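Local coordinates for ARO (armadillo repeats only protein) (Plasmodium falciparum Santa Lucia, PDB 5EWP), which probably acts as an armadillo-repeat binding scaffold in the translocation of rhoptries and their attachment to the apical pole of the parasite, at residues Met124-Ala129 against Lys160-Glu165; Tyr132-Met137 against Gln150-Ile155. One frame throughout, in Å; residues are numbered along the deposited sequence.

Contact 1: Met124-Ala129 against Lys160-Glu165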
loop_
_atom_site.group_PDB
_atom_site.type_symbol
_atom_site.label_atom_id
_atom_site.label_comp_id
_atom_site.label_asym_id
_atom_site.label_seq_id
_atom_site.Cartn_x
_atom_site.Cartn_y
_atom_site.Cartn_z
ATOM N N MET A 124 -9.254 7.090 3.346
ATOM C CA MET A 124 -8.632 5.876 3.870
ATOM C C MET A 124 -8.351 6.017 5.351
ATOM O O MET A 124 -8.596 5.090 6.114
ATOM C CB MET A 124 -7.341 5.548 3.134
ATOM C CG MET A 124 -7.572 5.203 1.686
ATOM S SD MET A 124 -6.008 4.829 0.889
ATOM C CE MET A 124 -6.533 5.000 -0.810
ATOM N N PHE A 125 -7.858 7.180 5.771
ATOM C CA PHE A 125 -7.585 7.346 7.183
ATOM C C PHE A 125 -8.873 7.239 7.984
ATOM O O PHE A 125 -8.953 6.507 8.972
ATOM C CB PHE A 125 -6.910 8.684 7.498
ATOM C CG PHE A 125 -6.588 8.827 8.950
ATOM C CD1 PHE A 125 -5.421 8.294 9.460
ATOM C CD2 PHE A 125 -7.492 9.421 9.825
ATOM C CE1 PHE A 125 -5.135 8.396 10.812
ATOM C CE2 PHE A 125 -7.225 9.509 11.179
ATOM C CZ PHE A 125 -6.045 9.005 11.670
ATOM N N GLU A 126 -9.883 7.981 7.547
ATOM C CA GLU A 126 -11.127 8.087 8.291
ATOM C C GLU A 126 -11.914 6.785 8.292
ATOM O O GLU A 126 -12.732 6.551 9.179
ATOM C CB GLU A 126 -11.968 9.229 7.729
ATOM C CG GLU A 126 -11.315 10.583 8.022
ATOM C CD GLU A 126 -12.138 11.778 7.566
ATOM O OE1 GLU A 126 -13.154 11.575 6.874
ATOM O OE2 GLU A 126 -11.753 12.924 7.902
ATOM N N SER A 127 -11.630 5.922 7.324
ATOM C CA SER A 127 -12.370 4.681 7.208
ATOM C C SER A 127 -11.644 3.517 7.881
ATOM O O SER A 127 -12.144 2.391 7.859
ATOM C CB SER A 127 -12.645 4.371 5.733
ATOM O OG SER A 127 -13.341 5.438 5.106
ATOM N N GLY A 128 -10.476 3.786 8.469
ATOM C CA GLY A 128 -9.773 2.803 9.283
ATOM C C GLY A 128 -8.783 1.878 8.579
ATOM O O GLY A 128 -8.523 0.772 9.041
ATOM N N ALA A 129 -8.202 2.343 7.478
ATOM C CA ALA A 129 -7.274 1.518 6.701
ATOM C C ALA A 129 -5.940 1.268 7.396
ATOM O O ALA A 129 -5.322 0.247 7.159
ATOM C CB ALA A 129 -7.011 2.154 5.346
ATOM N N LYS A 160 -0.686 15.855 10.875
ATOM C CA LYS A 160 0.033 15.445 12.075
ATOM C C LYS A 160 -0.729 14.395 12.884
ATOM O O LYS A 160 -0.121 13.497 13.490
ATOM C CB LYS A 160 0.336 16.661 12.956
ATOM C CG LYS A 160 1.122 16.299 14.196
ATOM C CD LYS A 160 1.437 17.526 15.048
ATOM C CE LYS A 160 2.231 17.116 16.278
ATOM N NZ LYS A 160 2.712 18.276 17.069
ATOM N N LYS A 161 -2.057 14.503 12.909
ATOM C CA LYS A 161 -2.859 13.522 13.636
ATOM C C LYS A 161 -2.752 12.139 13.003
ATOM O O LYS A 161 -2.828 11.124 13.704
ATOM C CB LYS A 161 -4.324 13.947 13.707
ATOM C CG LYS A 161 -4.551 15.175 14.583
ATOM C CD LYS A 161 -5.986 15.651 14.494
ATOM C CE LYS A 161 -6.367 16.474 15.712
ATOM N NZ LYS A 161 -6.385 15.629 16.943
ATOM N N TYR A 162 -2.559 12.098 11.687
ATOM C CA TYR A 162 -2.431 10.804 10.994
ATOM C C TYR A 162 -1.103 10.152 11.374
ATOM O O TYR A 162 -1.031 8.935 11.589
ATOM C CB TYR A 162 -2.521 10.960 9.476
ATOM C CG TYR A 162 -3.824 11.525 8.955
ATOM C CD1 TYR A 162 -4.904 11.781 9.802
ATOM C CD2 TYR A 162 -3.975 11.792 7.598
ATOM C CE1 TYR A 162 -6.109 12.323 9.298
ATOM C CE2 TYR A 162 -5.159 12.319 7.088
ATOM C CZ TYR A 162 -6.216 12.577 7.936
ATOM O OH TYR A 162 -7.370 13.101 7.394
ATOM N N LYS A 163 -0.055 10.971 11.463
ATOM C CA LYS A 163 1.259 10.499 11.902
ATOM C C LYS A 163 1.206 9.977 13.333
ATOM O O LYS A 163 1.815 8.951 13.645
ATOM C CB LYS A 163 2.306 11.607 11.785
ATOM C CG LYS A 163 2.675 11.964 10.353
ATOM C CD LYS A 163 3.639 13.127 10.310
ATOM C CE LYS A 163 4.109 13.422 8.899
ATOM N NZ LYS A 163 5.090 14.557 8.929
ATOM N N LYS A 164 0.517 10.703 14.210
ATOM C CA LYS A 164 0.332 10.260 15.597
ATOM C C LYS A 164 -0.335 8.894 15.676
ATOM O O LYS A 164 0.083 8.029 16.458
ATOM C CB LYS A 164 -0.495 11.274 16.394
ATOM C CG LYS A 164 0.336 12.353 17.055
ATOM C CD LYS A 164 -0.529 13.510 17.530
ATOM C CE LYS A 164 0.323 14.618 18.133
ATOM N NZ LYS A 164 -0.498 15.615 18.872
ATOM N N GLU A 165 -1.383 8.708 14.875
ATOM C CA GLU A 165 -2.113 7.451 14.850
ATOM C C GLU A 165 -1.222 6.334 14.289
ATOM O O GLU A 165 -1.178 5.222 14.837
ATOM C CB GLU A 165 -3.402 7.611 14.038
ATOM C CG GLU A 165 -4.202 6.329 13.795
ATOM C CD GLU A 165 -4.970 5.825 15.019
ATOM O OE1 GLU A 165 -4.779 6.362 16.127
ATOM O OE2 GLU A 165 -5.778 4.884 14.861
HETATM O O HOH W 1 -9.419 13.295 9.011
#
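F125 sends its ring out with CG anti to the backbone N (chi1 -178°), while Y162 holds CG anti to its carbonyl carbon (chi1 -61°), and these two choices lay one aromatic ring over the other. They form an offset stack, with centroids 3.9 Å apart and planes tilted by 18°. The offset differs on the two sides: Y162 CD1 stands over the middle of the phenylalanine ring, F125 CG nearer the rim of the tyrosine. The closest pair, F125 CD2 and Y162 CE1, is 3.3 Å apart. Over the centre of the tyrosine face comes instead F125 CB, 4.0 Å from the ring centroid, a CH-pi contact. E165 closes the edge of the phenylalanine: its CB lies in the ring plane, 3.7 Å from F125 CE1, and CG comes equally near, so the methylenes do the touching.

Tyrosine suits its place because the flat ring serves the stack while the hydroxyl reaches water. One water lies 2.6 Å from Y162 OH and donates to E126 OE2 at 2.6 Å, joining the two segments by a polar bridge. Just beyond, helix 118-126 ends in a Schellman motif, where G128 takes the positive phi that glycine accepts readily. F125 and K163 both also touch helix 142-156, and K163, whose side chain starts out away from 124-129, packs on F215 of helix 213-220.

Contact 2: Tyr132-Met137 against Gln150-Ile155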
loop_
_atom_site.group_PDB
_atom_site.type_symbol
_atom_site.label_atom_id
_atom_site.label_comp_id
_atom_site.label_asym_id
_atom_site.label_seq_id
_atom_site.Cartn_x
_atom_site.Cartn_y
_atom_site.Cartn_z
ATOM N N TYR A 132 -4.656 -2.149 9.054
ATOM C CA TYR A 132 -4.526 -3.234 8.078
ATOM C C TYR A 132 -3.288 -3.025 7.220
ATOM O O TYR A 132 -2.548 -3.959 6.940
ATOM C CB TYR A 132 -5.771 -3.321 7.195
ATOM C CG TYR A 132 -7.017 -3.566 7.995
ATOM C CD1 TYR A 132 -7.322 -4.835 8.465
ATOM C CD2 TYR A 132 -7.869 -2.514 8.330
ATOM C CE1 TYR A 132 -8.458 -5.060 9.223
ATOM C CE2 TYR A 132 -9.008 -2.732 9.088
ATOM C CZ TYR A 132 -9.296 -4.013 9.529
ATOM O OH TYR A 132 -10.421 -4.246 10.281
ATOM N N LEU A 133 -3.060 -1.783 6.803
ATOM C CA LEU A 133 -1.902 -1.496 5.971
ATOM C C LEU A 133 -0.604 -1.677 6.755
ATOM O O LEU A 133 0.403 -2.130 6.206
ATOM C CB LEU A 133 -2.002 -0.087 5.409
ATOM C CG LEU A 133 -3.175 0.161 4.455
ATOM C CD1 LEU A 133 -3.298 1.651 4.196
ATOM C CD2 LEU A 133 -2.986 -0.593 3.155
ATOM N N ILE A 134 -0.621 -1.312 8.040
ATOM C CA ILE A 134 0.557 -1.494 8.877
ATOM C C ILE A 134 0.846 -2.976 9.079
ATOM O O ILE A 134 1.998 -3.414 9.014
ATOM C CB ILE A 134 0.395 -0.797 10.247
ATOM C CG1 ILE A 134 0.459 0.717 10.056
ATOM C CG2 ILE A 134 1.493 -1.232 11.214
ATOM C CD1 ILE A 134 0.049 1.527 11.293
ATOM N N SER A 135 -0.211 -3.752 9.300
ATOM C CA SER A 135 -0.062 -5.194 9.419
ATOM C C SER A 135 0.551 -5.772 8.136
ATOM O O SER A 135 1.395 -6.679 8.183
ATOM C CB SER A 135 -1.423 -5.836 9.720
ATOM O OG SER A 135 -1.289 -7.208 10.032
ATOM N N GLY A 136 0.138 -5.219 6.998
ATOM C CA GLY A 136 0.612 -5.652 5.692
ATOM C C GLY A 136 2.098 -5.437 5.448
ATOM O O GLY A 136 2.710 -6.137 4.646
ATOM N N MET A 137 2.693 -4.465 6.132
ATOM C CA MET A 137 4.133 -4.247 6.007
ATOM C C MET A 137 4.936 -5.417 6.578
ATOM O O MET A 137 6.152 -5.486 6.407
ATOM C CB MET A 137 4.552 -2.942 6.705
ATOM C CG MET A 137 4.245 -1.691 5.900
ATOM S SD MET A 137 4.962 -0.242 6.700
ATOM C CE MET A 137 3.713 0.056 7.934
ATOM N N GLN A 150 4.047 2.413 1.206
ATOM C CA GLN A 150 3.802 3.600 0.375
ATOM C C GLN A 150 2.435 4.203 0.668
ATOM O O GLN A 150 2.298 5.411 0.748
ATOM C CB GLN A 150 3.902 3.261 -1.113
ATOM C CG GLN A 150 3.752 4.479 -2.040
ATOM C CD GLN A 150 4.924 5.440 -1.939
ATOM O OE1 GLN A 150 4.757 6.639 -1.652
ATOM N NE2 GLN A 150 6.118 4.924 -2.185
ATOM N N THR A 151 1.418 3.360 0.796
ATOM C CA THR A 151 0.067 3.847 1.061
ATOM C C THR A 151 -0.014 4.510 2.430
ATOM O O THR A 151 -0.616 5.578 2.585
ATOM C CB THR A 151 -0.951 2.693 0.954
ATOM O OG1 THR A 151 -0.737 2.048 -0.298
ATOM C CG2 THR A 151 -2.378 3.226 0.971
ATOM N N CYS A 152 0.601 3.880 3.425
ATOM C CA CYS A 152 0.701 4.504 4.753
ATOM C C CYS A 152 1.317 5.885 4.671
ATOM O O CYS A 152 0.822 6.829 5.287
ATOM C CB CYS A 152 1.533 3.661 5.702
ATOM S SG CYS A 152 0.661 2.176 6.242
ATOM N N ARG A 153 2.417 5.995 3.934
ATOM C CA ARG A 153 3.107 7.279 3.814
ATOM C C ARG A 153 2.234 8.298 3.099
ATOM O O ARG A 153 2.160 9.467 3.514
ATOM C CB ARG A 153 4.439 7.114 3.091
ATOM C CG ARG A 153 5.169 8.441 2.793
ATOM C CD ARG A 153 4.850 8.952 1.396
ATOM N NE ARG A 153 5.424 10.275 1.156
ATOM C CZ ARG A 153 5.014 11.093 0.197
ATOM N NH1 ARG A 153 4.023 10.728 -0.598
ATOM N NH2 ARG A 153 5.592 12.276 0.032
ATOM N N ASN A 154 1.580 7.867 2.022
ATOM C CA ASN A 154 0.734 8.794 1.260
ATOM C C ASN A 154 -0.376 9.355 2.133
ATOM O O ASN A 154 -0.783 10.517 1.976
ATOM C CB ASN A 154 0.165 8.111 0.007
ATOM C CG ASN A 154 1.239 7.864 -1.066
ATOM O OD1 ASN A 154 2.333 8.416 -0.996
ATOM N ND2 ASN A 154 0.913 7.055 -2.066
ATOM N N ILE A 155 -0.845 8.541 3.072
ATOM C CA ILE A 155 -1.829 8.994 4.053
ATOM C C ILE A 155 -1.201 9.874 5.135
ATOM O O ILE A 155 -1.688 10.987 5.364
ATOM C CB ILE A 155 -2.545 7.791 4.726
ATOM C CG1 ILE A 155 -3.407 7.064 3.692
ATOM C CG2 ILE A 155 -3.411 8.237 5.896
ATOM C CD1 ILE A 155 -3.776 5.619 4.106
#
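N154 OD1 receives NH1 of R153 at 2.9 Å, the donor lying 20° from the carbonyl plane but the acceptor almost in the plane of the guanidinium. R153 NE also makes a salt bridge to D203, and N154 ND2 bonds to S114 OG, so this polar side of helix 142-156 is tied to its surroundings. The side facing L133 is apolar. C152 SG sits at its middle, with L133 CB at 3.6 Å and both I134 CG1 and M137 CE at 4.1 Å; a small sulfhydryl suits a place where the backbones come close, the CA atoms of L133 and C152 being 6.7 Å apart. M137 bends at chi3 (-81°), turning CE toward C152 SG. L133 CD1 reaches further along, to T151 CG2 at 3.7 Å and I155 CD1 at 4.0 Å. With CG2 anti to the backbone N, T151 offers its methyl to leucine, while OG1 bonds to the carbonyl of A147 in its own helix.

The segment axes pass 9.6 Å apart at 140°, roughly antiparallel. F166 of helix 160-168 touches I134, M137 and C152 alike, C121 of helix 118-126 meets N154, and Q174 and L175 of helix 171-177 cover M137.

Along the chain the segments run 124-129, 132-137, 150-155 and 160-165, so contact 2 is formed wholly within the span that contact 1 brackets. Their centres lie 10 Å apart, contact 2 near the centre of the chain and contact 1 at the surface. I155 and T151 link them: I155 CD1 lies 3.7 Å from M124 CB, I155 O is 3.3 Å from Y162 CD2, and T151 CG2 is 4.0 Å from M124 SD. Helices 118-126, 130-136, 142-156 and 160-168 are thereby packed together about one shared interior. Such continuous packing between successive helices is what an alpha-helical solenoid of the armadillo kind is built from, consistent with a role as a protein-binding scaffold.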